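PDB 6SSH: GTPase activator-like protein from Chaetomium thermophilum, which probably stimulates GTP hydrolysis by a small GTPase through its Rap/ran-GAP domain, the TSC2-type GAP domain that makes up this chain. Local coordinates for residues L40-G45 and D60-Y65; Q51-V56 and E73-V78; E152-M157 and I178-L183. One frame throughout, in Å; residues are numbered along the deposited sequence.

Overall arrangement
One mixed eight-stranded sheet illustrates how edges and loops are secured in a Rap/ran-GAP domain. Interaction 1 pairs the outermost strand 39-42 with strand 63-68, and interaction 2 packs the loop between those two strands against strand 73-78, the next one in. The two touch, their centres about 8 Å apart: Thr64 OG1 lies 2.6 Å from Phe76 O, and Asp60 OD2 lies 2.9 Å from Asp54 N, both hydrogen bonds. Interaction 3 closes the other border, where strand 176-179 pairs with strand 155-162. Its centre is about 27 Å from each of the others, with nearest atoms about 13 Å from interaction 1 and 9 Å from interaction 2.

Interaction 1 (L40-G45 and D60-Y65); sequences LTRLKG and DGQYTY. With EDO (1,2-ethanediol), chain B; EDO (1,2-ethanediol), chain E.
Gln62 O is gripped twice from the neighbouring strand end. Leu43 N donates to Gln62 O over 2.9 Å in a nearly straight bond (165°), while Arg42 NH1 uses a lone pair of the same oxygen in the carbonyl plane, also at 2.9 Å but more bent (137°). The guanidinium can turn back because the arginine chain bends at chi2 (77°); it then lies with one face over Gln62 CB, and Asp58 holds NH1 by a salt bridge. On the same face of the sheet the Tyr63 ring is sandwiched: Arg42 CD sits over one side, 3.5 Å from Tyr63 CZ, and Leu40 CD2 covers the opposite side in a CH-pi contact. Leu40 CD1, the other branch, lies over one face of the Tyr65 ring, 3.6 Å from Tyr65 CZ. On the face that carries Thr64, Leu43 CD2 meets Thr64 CG2 at 4.0 Å. An ethanediol, probably from the crystallisation liquor, takes up the N-H groups of Gln62 and Tyr63. Thr41 and Thr64 exchange two backbone bonds, forming the hydrogen-bonded pair between two non-hydrogen-bonded ones, Leu40-Tyr65 and Arg42-Tyr63: the ladder of an antiparallel edge strand in a mixed sheet.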
# COMPACT_ATOMS: atom_id res chain seq x y z
N LEU A 40 12.07 0.29 8.24
CA LEU A 40 12.88 0.19 7.01
C LEU A 40 13.85 -0.99 7.14
O LEU A 40 14.57 -1.11 8.15
CB LEU A 40 13.65 1.49 6.87
CG LEU A 40 14.35 1.61 5.51
CD1 LEU A 40 13.43 1.93 4.40
CD2 LEU A 40 15.51 2.63 5.58
N THR A 41 13.81 -1.88 6.16
CA THR A 41 14.50 -3.15 6.24
C THR A 41 15.26 -3.42 4.94
O THR A 41 14.68 -3.28 3.85
CB THR A 41 13.49 -4.24 6.55
OG1 THR A 41 12.79 -3.86 7.75
CG2 THR A 41 14.15 -5.56 6.84
N ARG A 42 16.54 -3.76 5.06
CA ARG A 42 17.39 -4.05 3.90
C ARG A 42 17.01 -5.40 3.29
O ARG A 42 16.86 -6.40 3.99
CB ARG A 42 18.86 -4.05 4.35
CG ARG A 42 19.87 -4.18 3.20
CD ARG A 42 20.05 -2.84 2.42
NE ARG A 42 21.05 -2.97 1.35
CZ ARG A 42 20.78 -3.60 0.19
NH1 ARG A 42 19.56 -4.07 -0.14
NH2 ARG A 42 21.79 -3.71 -0.68
N LEU A 43 16.88 -5.43 1.96
CA LEU A 43 16.44 -6.67 1.29
C LEU A 43 17.58 -7.63 0.88
O LEU A 43 17.38 -8.84 0.92
CB LEU A 43 15.62 -6.33 0.05
CG LEU A 43 14.21 -5.81 0.42
CD1 LEU A 43 13.57 -5.21 -0.80
CD2 LEU A 43 13.35 -6.99 0.94
N LYS A 44 18.76 -7.13 0.53
CA LYS A 44 19.81 -8.01 0.05
C LYS A 44 20.31 -8.86 1.17
O LYS A 44 20.71 -8.34 2.21
CB LYS A 44 20.95 -7.21 -0.58
CG LYS A 44 22.03 -8.12 -1.14
CD LYS A 44 23.20 -7.36 -1.74
CE LYS A 44 22.83 -6.85 -3.12
NZ LYS A 44 24.06 -6.19 -3.74
N GLY A 45 20.33 -10.18 0.99
CA GLY A 45 20.75 -11.07 2.06
C GLY A 45 19.79 -11.21 3.20
O GLY A 45 20.14 -11.76 4.25
N ASP A 60 14.14 -5.36 -6.75
CA ASP A 60 12.93 -4.71 -6.28
C ASP A 60 13.26 -3.55 -5.33
O ASP A 60 12.36 -3.07 -4.61
CB ASP A 60 12.04 -5.73 -5.57
CG ASP A 60 11.57 -6.79 -6.52
OD1 ASP A 60 11.09 -6.46 -7.64
OD2 ASP A 60 11.72 -7.98 -6.24
N GLY A 61 14.50 -3.07 -5.33
CA GLY A 61 14.91 -2.00 -4.45
C GLY A 61 15.79 -2.52 -3.33
O GLY A 61 15.75 -3.69 -3.02
N GLN A 62 16.51 -1.60 -2.72
CA GLN A 62 17.37 -1.93 -1.59
C GLN A 62 16.61 -2.13 -0.28
O GLN A 62 17.05 -2.91 0.58
CB GLN A 62 18.49 -0.91 -1.42
CG GLN A 62 19.42 -0.85 -2.61
CD GLN A 62 20.40 0.25 -2.47
OE1 GLN A 62 20.53 0.87 -1.41
NE2 GLN A 62 21.12 0.54 -3.55
N TYR A 63 15.48 -1.48 -0.12
CA TYR A 63 14.72 -1.46 1.14
C TYR A 63 13.23 -1.65 0.95
O TYR A 63 12.69 -1.25 -0.05
CB TYR A 63 14.94 -0.14 1.87
CG TYR A 63 16.34 0.06 2.34
CD1 TYR A 63 17.26 0.76 1.55
CD2 TYR A 63 16.79 -0.45 3.56
CE1 TYR A 63 18.59 0.92 1.94
CE2 TYR A 63 18.11 -0.26 3.97
CZ TYR A 63 18.99 0.39 3.16
OH TYR A 63 20.29 0.59 3.55
N THR A 64 12.59 -2.25 1.94
CA THR A 64 11.14 -2.16 2.08
C THR A 64 10.82 -1.79 3.54
O THR A 64 11.73 -1.51 4.31
CB THR A 64 10.48 -3.41 1.60
OG1 THR A 64 9.09 -3.06 1.44
CG2 THR A 64 10.65 -4.57 2.51
N TYR A 65 9.54 -1.74 3.83
CA TYR A 65 9.04 -1.53 5.16
C TYR A 65 8.35 -2.82 5.63
O TYR A 65 7.61 -3.44 4.86
CB TYR A 65 8.06 -0.33 5.20
CG TYR A 65 8.76 0.99 4.99
CD1 TYR A 65 8.97 1.47 3.70
CD2 TYR A 65 9.27 1.72 6.05
CE1 TYR A 65 9.65 2.64 3.51
CE2 TYR A 65 9.93 2.89 5.88
CZ TYR A 65 10.11 3.36 4.59
OH TYR A 65 10.78 4.56 4.43
C1 EDO B . 15.65 2.02 -3.58
O1 EDO B . 16.72 1.05 -3.76
C2 EDO B . 15.01 1.87 -2.21
O2 EDO B . 14.37 0.62 -2.05
C1 EDO E . 13.55 5.66 1.95
O1 EDO E . 12.14 5.28 1.90
C2 EDO E . 14.61 4.53 1.96
O2 EDO E . 14.59 3.70 0.79

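Interaction 2 (Q51-V56 and E73-V78); sequences QGLDRV and EIVFHV
Gln51 and Leu53 close over Val75 and His77, so that the long loop between strands 39-42 and 63-68 packs against strand 73-78 of the mixed sheet in the Rap/ran-GAP domain. The contact is an example of an irregular segment held to a strand by one polar bond and a small apolar patch.

Leu53 can be followed outward from its backbone. Its CB starts toward the strand, and with CG anti to the carbonyl carbon (chi1 -65°) the branch point arrives beside the imidazole, where Leu53 CG is 3.7 Å from His77 CD2. Of the two methyls, Leu53 CD2 lies 3.8 Å from His77 CD2; Leu53 CD1 also stays near that carbon but reaches on to Val75 CG1, at 3.8 Å, the leucine and valine side chains running antiparallel as they pass. Beyond the two segments, Leu43 and Thr64 also touch this leucine, joining it to the neighbouring strand pair.

The other valine branch serves Gln51: Val75 CG2 meets Gln51 CG at 3.8 Å. There the glutamine chain bends at chi2, and its amide end leads away from the strand, while Gln51 CB remains 3.9 Å from His77 NE2.

His77 is held at both ring nitrogens, and the two bonds together, ND1 with Asp102 OD2 and NE2 with Gln51 O, fix the rotation of the ring. The ring of His98 meets that of His77. On the loop side, His77 NE2 donates to Gln51 O over 2.8 Å; the bond is bent to 136° at the hydrogen, and the oxygen lies near the ring edge, 16° out of the imidazole plane.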
# COMPACT_ATOMS: atom_id res chain seq x y z
N GLN A 51 8.52 -12.23 1.00
CA GLN A 51 7.27 -12.25 0.27
C GLN A 51 7.43 -11.85 -1.17
O GLN A 51 6.64 -11.10 -1.75
CB GLN A 51 6.22 -11.40 0.99
CG GLN A 51 5.89 -11.88 2.38
CD GLN A 51 5.06 -13.13 2.40
OE1 GLN A 51 4.65 -13.65 1.38
NE2 GLN A 51 4.83 -13.65 3.60
N GLY A 52 8.44 -12.45 -1.80
CA GLY A 52 8.65 -12.27 -3.22
C GLY A 52 9.62 -11.17 -3.61
O GLY A 52 10.03 -11.05 -4.76
N LEU A 53 9.97 -10.28 -2.70
CA LEU A 53 10.93 -9.19 -3.00
C LEU A 53 12.33 -9.77 -3.11
O LEU A 53 12.75 -10.57 -2.28
CB LEU A 53 10.88 -8.11 -1.91
CG LEU A 53 9.57 -7.33 -1.77
CD1 LEU A 53 9.63 -6.49 -0.53
CD2 LEU A 53 9.33 -6.49 -2.99
N ASP A 54 13.06 -9.36 -4.13
CA ASP A 54 14.38 -9.92 -4.40
C ASP A 54 15.33 -9.69 -3.23
O ASP A 54 15.56 -8.58 -2.80
CB ASP A 54 14.96 -9.23 -5.64
CG ASP A 54 16.33 -9.81 -6.09
OD1 ASP A 54 16.62 -10.97 -5.84
OD2 ASP A 54 17.01 -9.01 -6.73
N ARG A 55 15.96 -10.78 -2.81
CA ARG A 55 17.01 -10.76 -1.78
C ARG A 55 18.43 -10.93 -2.39
O ARG A 55 19.43 -10.97 -1.66
CB ARG A 55 16.69 -11.79 -0.69
CG ARG A 55 16.91 -13.24 -1.07
CD ARG A 55 16.48 -14.18 0.03
NE ARG A 55 17.36 -14.08 1.18
CZ ARG A 55 18.61 -14.52 1.21
NH1 ARG A 55 19.11 -15.17 0.16
NH2 ARG A 55 19.34 -14.38 2.29
N VAL A 56 18.54 -11.05 -3.70
CA VAL A 56 19.85 -11.33 -4.35
C VAL A 56 20.50 -10.11 -4.93
O VAL A 56 21.66 -9.83 -4.67
CB VAL A 56 19.65 -12.41 -5.46
CG1 VAL A 56 20.99 -12.78 -6.11
CG2 VAL A 56 19.08 -13.61 -4.86
N GLU A 73 3.63 -11.31 10.73
CA GLU A 73 4.57 -10.41 10.09
C GLU A 73 3.84 -9.87 8.86
O GLU A 73 3.01 -10.58 8.26
CB GLU A 73 5.83 -11.13 9.59
CG GLU A 73 6.80 -11.55 10.68
CD GLU A 73 7.98 -12.32 10.16
OE1 GLU A 73 8.29 -12.31 8.93
OE2 GLU A 73 8.63 -12.97 11.00
N ILE A 74 4.14 -8.63 8.51
CA ILE A 74 3.66 -8.08 7.24
C ILE A 74 4.87 -7.53 6.52
O ILE A 74 5.60 -6.72 7.05
CB ILE A 74 2.66 -6.89 7.40
CG1 ILE A 74 1.55 -7.26 8.34
CG2 ILE A 74 2.15 -6.43 6.05
CD1 ILE A 74 0.68 -6.01 8.71
N VAL A 75 5.04 -7.92 5.24
CA VAL A 75 5.99 -7.29 4.34
C VAL A 75 5.18 -6.41 3.42
O VAL A 75 4.22 -6.90 2.76
CB VAL A 75 6.77 -8.31 3.53
CG1 VAL A 75 7.69 -7.62 2.53
CG2 VAL A 75 7.59 -9.19 4.45
N PHE A 76 5.51 -5.12 3.37
CA PHE A 76 4.84 -4.21 2.44
C PHE A 76 5.58 -4.21 1.10
O PHE A 76 6.83 -4.33 1.04
CB PHE A 76 4.76 -2.80 3.03
CG PHE A 76 3.86 -2.74 4.25
CD1 PHE A 76 4.42 -2.78 5.51
CD2 PHE A 76 2.47 -2.78 4.11
CE1 PHE A 76 3.60 -2.77 6.65
CE2 PHE A 76 1.66 -2.75 5.24
CZ PHE A 76 2.25 -2.77 6.49
N HIS A 77 4.79 -4.13 0.04
CA HIS A 77 5.31 -4.04 -1.33
C HIS A 77 5.07 -2.63 -1.78
O HIS A 77 3.97 -2.30 -2.23
CB HIS A 77 4.63 -5.01 -2.27
CG HIS A 77 4.84 -6.44 -1.95
ND1 HIS A 77 3.94 -7.41 -2.32
CD2 HIS A 77 5.92 -7.10 -1.44
CE1 HIS A 77 4.43 -8.61 -2.03
NE2 HIS A 77 5.65 -8.45 -1.49
N VAL A 78 6.05 -1.77 -1.60
CA VAL A 78 5.89 -0.32 -1.73
C VAL A 78 6.40 0.07 -3.13
O VAL A 78 7.60 0.05 -3.38
CB VAL A 78 6.64 0.44 -0.67
CG1 VAL A 78 6.35 1.92 -0.78
CG2 VAL A 78 6.24 -0.10 0.75

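Interaction 3 (E152-M157 and I178-L183); sequences EQRFVM and ISLKAL
The Arg154 guanidinium carries Leu180 CD1 over one face, with the methyl 3.6 Å from Arg154 NH2 and displaced toward the rim of the group. Asp29 of helix 28-37 forms a salt bridge with the same NH2, so this flat group is held by charge as well as by packing. The Phe155 ring meets Ile178 and Ser179 obliquely: Phe155 CD2 is 3.5 Å from Ser179 N, and CE2 runs on toward Ser179 CB.

These contacts flank an antiparallel strand pair at the border of the Rap/ran-GAP domain's mixed sheet. Val156 and Ile178 form its hydrogen-bonded pair through two backbone bonds, and a third runs from Leu180 N to Arg154 O at 3.0 Å. With CG1 anti to the carbonyl carbon (chi1 -58°), CG2 of Val156 falls between the backbone N and the carbonyl carbon. Val156 CG1 meets the turn at Leu180 CD2, 3.8 Å away, and Val156 CG2 meets CD1 of Leu183, the first residue of helix 183-201, at 3.6 Å; both leucines approach roughly perpendicular to the valine.

Farther out, Glu152 and Lys181 run side by side in the same direction and touch through their aliphatic parts, Glu152 CG to Lys181 CD. Their charged ends are not in contact. The turn itself is stabilised by an ST motif, in which Ser179 OG accepts from Ala182 N over 3.1 Å.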
# COMPACT_ATOMS: atom_id res chain seq x y z
N GLU A 152 -1.40 15.57 14.71
CA GLU A 152 -2.75 15.42 15.27
C GLU A 152 -3.72 16.47 14.70
O GLU A 152 -4.92 16.41 14.95
CB GLU A 152 -2.72 15.55 16.81
CG GLU A 152 -2.02 14.38 17.47
CD GLU A 152 -1.88 14.55 18.97
OE1 GLU A 152 -1.32 15.58 19.40
OE2 GLU A 152 -2.35 13.67 19.71
N GLN A 153 -3.18 17.42 13.96
CA GLN A 153 -3.96 18.55 13.45
C GLN A 153 -4.21 18.46 11.94
O GLN A 153 -4.91 19.32 11.39
CB GLN A 153 -3.22 19.86 13.75
CG GLN A 153 -3.06 20.20 15.23
CD GLN A 153 -2.40 21.57 15.46
OE1 GLN A 153 -2.04 22.28 14.51
NE2 GLN A 153 -2.24 21.94 16.73
N ARG A 154 -3.68 17.43 11.29
CA ARG A 154 -3.86 17.23 9.86
C ARG A 154 -4.44 15.87 9.60
O ARG A 154 -4.05 14.92 10.25
CB ARG A 154 -2.53 17.46 9.16
CG ARG A 154 -2.10 18.90 9.47
CD ARG A 154 -1.12 19.44 8.49
NE ARG A 154 0.09 18.67 8.59
CZ ARG A 154 0.60 17.94 7.60
NH1 ARG A 154 0.07 17.96 6.39
NH2 ARG A 154 1.72 17.28 7.84
N PHE A 155 -5.33 15.75 8.62
CA PHE A 155 -6.18 14.58 8.48
C PHE A 155 -6.22 14.04 7.08
O PHE A 155 -5.92 14.79 6.10
CB PHE A 155 -7.60 14.90 8.97
CG PHE A 155 -7.65 15.29 10.43
CD1 PHE A 155 -7.36 16.58 10.84
CD2 PHE A 155 -7.99 14.32 11.38
CE1 PHE A 155 -7.34 16.92 12.19
CE2 PHE A 155 -7.99 14.66 12.74
CZ PHE A 155 -7.67 15.94 13.13
N VAL A 156 -6.62 12.78 6.99
CA VAL A 156 -6.92 12.13 5.70
C VAL A 156 -8.27 11.44 5.83
O VAL A 156 -8.78 11.20 6.93
CB VAL A 156 -5.86 11.10 5.30
CG1 VAL A 156 -4.47 11.75 5.20
CG2 VAL A 156 -5.82 9.96 6.27
N MET A 157 -8.88 11.12 4.71
CA MET A 157 -9.98 10.22 4.60
C MET A 157 -9.51 8.85 4.30
O MET A 157 -8.59 8.69 3.48
CB MET A 157 -10.95 10.70 3.53
CG MET A 157 -11.49 12.11 3.78
SD MET A 157 -12.21 12.43 5.42
CE MET A 157 -13.46 11.18 5.38
N ILE A 178 -9.23 10.54 9.70
CA ILE A 178 -8.19 9.95 10.59
C ILE A 178 -7.02 10.91 10.59
O ILE A 178 -6.61 11.39 9.53
CB ILE A 178 -7.73 8.57 10.03
CG1 ILE A 178 -8.87 7.57 9.89
CG2 ILE A 178 -6.64 7.99 10.87
CD1 ILE A 178 -9.48 7.15 11.14
N SER A 179 -6.44 11.20 11.77
CA SER A 179 -5.29 12.08 11.82
C SER A 179 -4.07 11.36 11.23
O SER A 179 -3.98 10.12 11.23
CB SER A 179 -5.00 12.55 13.24
OG SER A 179 -4.47 11.45 13.99
N LEU A 180 -3.10 12.14 10.77
CA LEU A 180 -1.84 11.54 10.33
C LEU A 180 -1.18 10.78 11.46
O LEU A 180 -0.59 9.75 11.16
CB LEU A 180 -0.86 12.60 9.81
CG LEU A 180 -1.30 13.24 8.50
CD1 LEU A 180 -0.31 14.34 8.10
CD2 LEU A 180 -1.43 12.23 7.40
N LYS A 181 -1.27 11.24 12.71
CA LYS A 181 -0.69 10.48 13.82
C LYS A 181 -1.31 9.11 13.99
O LYS A 181 -0.61 8.14 14.24
CB LYS A 181 -0.82 11.27 15.11
CG LYS A 181 -0.07 10.66 16.32
CD LYS A 181 -0.28 11.50 17.58
CE LYS A 181 0.58 10.97 18.74
NZ LYS A 181 2.02 10.86 18.38
N ALA A 182 -2.62 9.00 13.87
CA ALA A 182 -3.32 7.74 14.04
C ALA A 182 -3.28 6.85 12.84
O ALA A 182 -3.58 5.64 12.92
CB ALA A 182 -4.75 8.01 14.40
N LEU A 183 -2.91 7.42 11.72
CA LEU A 183 -3.07 6.75 10.43
C LEU A 183 -2.32 5.42 10.26
O LEU A 183 -2.92 4.46 9.81
CB LEU A 183 -2.76 7.74 9.31
CG LEU A 183 -3.01 7.16 7.92
CD1 LEU A 183 -4.53 6.87 7.71
CD2 LEU A 183 -2.46 8.17 6.87